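Local coordinates for nitrogenase molybdenum-iron protein alpha chain (Clostridium pasteurianum, PDB 4WES) that reduces dinitrogen to ammonia as part of the nitrogenase complex, using electrons passed through its metal clusters, at residues N191-M194 with T195-G199. Numbering follows the deposited sequence.
Sequences NTVM and TDIIG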
loop_
_atom_site.group_PDB
_atom_site.type_symbol
_atom_site.label_atom_id
_atom_site.label_comp_id
_atom_site.label_asym_id
_atom_site.label_seq_id
_atom_site.Cartn_x
_atom_site.Cartn_y
_atom_site.Cartn_z
ATOM N N ASN A 191 16.218 43.727 -9.900
ATOM C CA ASN A 191 17.112 44.845 -9.607
ATOM C C ASN A 191 18.444 44.327 -9.091
ATOM O O ASN A 191 19.516 44.736 -9.555
ATOM C CB ASN A 191 16.503 45.783 -8.593
ATOM C CG ASN A 191 15.394 46.621 -9.151
ATOM O OD1 ASN A 191 15.208 46.731 -10.374
ATOM N ND2 ASN A 191 14.632 47.243 -8.241
ATOM N N THR A 192 18.405 43.440 -8.111
ATOM C CA THR A 192 19.633 42.936 -7.491
ATOM C C THR A 192 20.365 41.957 -8.396
ATOM O O THR A 192 21.600 41.963 -8.476
ATOM C CB THR A 192 19.317 42.355 -6.103
ATOM O OG1 THR A 192 18.945 43.434 -5.245
ATOM C CG2 THR A 192 20.453 41.548 -5.540
ATOM N N VAL A 193 19.639 41.115 -9.130
ATOM C CA VAL A 193 20.313 40.240 -10.086
ATOM C C VAL A 193 21.085 41.077 -11.115
ATOM O O VAL A 193 22.248 40.770 -11.437
ATOM C CB VAL A 193 19.283 39.310 -10.777
ATOM C CG1 VAL A 193 19.922 38.579 -11.950
ATOM C CG2 VAL A 193 18.727 38.301 -9.786
ATOM N N MET A 194 20.448 42.117 -11.640
ATOM C CA MET A 194 21.093 42.938 -12.664
ATOM C C MET A 194 22.379 43.570 -12.180
ATOM O O MET A 194 23.393 43.505 -12.871
ATOM C CB MET A 194 20.136 44.006 -13.170
ATOM C CG MET A 194 20.707 44.830 -14.315
ATOM S SD MET A 194 20.829 43.858 -15.834
ATOM C CE MET A 194 22.028 44.858 -16.715
ATOM N N THR A 195 22.330 44.245 -11.043
ATOM C CA THR A 195 23.489 45.016 -10.623
ATOM C C THR A 195 24.527 44.198 -9.908
ATOM O O THR A 195 25.714 44.523 -9.979
ATOM C CB THR A 195 23.087 46.217 -9.780
ATOM O OG1 THR A 195 22.428 45.786 -8.611
ATOM C CG2 THR A 195 22.154 47.160 -10.545
ATOM N N ASP A 196 24.105 43.149 -9.202
ATOM C CA ASP A 196 25.036 42.470 -8.291
ATOM C C ASP A 196 25.473 41.090 -8.768
ATOM O O ASP A 196 26.387 40.506 -8.169
ATOM C CB ASP A 196 24.420 42.376 -6.877
ATOM C CG ASP A 196 24.106 43.726 -6.274
ATOM O OD1 ASP A 196 24.455 44.757 -6.864
ATOM O OD2 ASP A 196 23.458 43.750 -5.217
ATOM N N ILE A 197 24.825 40.582 -9.816
ATOM C CA ILE A 197 25.147 39.254 -10.335
ATOM C C ILE A 197 25.581 39.311 -11.812
ATOM O O ILE A 197 26.678 38.912 -12.172
ATOM C CB ILE A 197 24.018 38.196 -10.078
ATOM C CG1 ILE A 197 23.616 38.201 -8.609
ATOM C CG2 ILE A 197 24.488 36.834 -10.557
ATOM C CD1 ILE A 197 22.490 37.249 -8.284
ATOM N N ILE A 198 24.672 39.762 -12.677
ATOM C CA ILE A 198 24.937 39.780 -14.115
ATOM C C ILE A 198 26.168 40.635 -14.419
ATOM O O ILE A 198 26.278 41.788 -13.967
ATOM C CB ILE A 198 23.706 40.304 -14.903
ATOM C CG1 ILE A 198 22.563 39.295 -14.774
ATOM C CG2 ILE A 198 24.065 40.571 -16.361
ATOM C CD1 ILE A 198 21.269 39.715 -15.451
ATOM N N GLY A 199 27.083 40.074 -15.217
ATOM C CA GLY A 199 28.293 40.772 -15.654
ATOM C C GLY A 199 29.441 40.690 -14.680
ATOM O O GLY A 199 30.480 41.263 -14.932
HETATM O O HOH W 1 21.074 44.948 -4.606
#
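Ile198 lays its CD1 across the Val193 side chain, 3.9 Å from CG1 of Val193. The same CD1 lies 4.2 Å from SD of Met194, so one methyl meets both residues. CG1 of Ile198 stands anti to its own carbonyl carbon (chi1 -67°), and with an extended chi2 this brings CD1 back against Val193 CG1 and Met194 SD. Ile197 meets Val193 on its other methyl: CD1 of Ile197 is 4.2 Å from CG2 of Val193.

The backbone at this point is a helix C-terminus. Thr195 N and Asp196 N still bond to the carbonyls four residues earlier. Val193 O then accepts two N-H groups, an i+4 bond from Ile197 and an i+5 bond from Ile198, so the last turn widens as the helix ends. The bond from Ile198 N to Val193 O is 2.9 Å and nearly straight (171°). The one from Ile197 N to Val193 O is 3.1 Å and more bent, with its donor above the carbonyl plane. Ile197 is the first residue to leave helical geometry.

On another face, a water joins Thr192 OG1 and Asp196 OD2, 2.7 Å from each, and donates to the carboxylate. CG2 of Thr192 lies 3.7 Å from that same OD2.

Helix 182-196 ends here between several elements. Met194 packs on helix 263-277, Val193 and Ile197 on helix 246-250, while Thr192 and Asp196 touch strand 169-172.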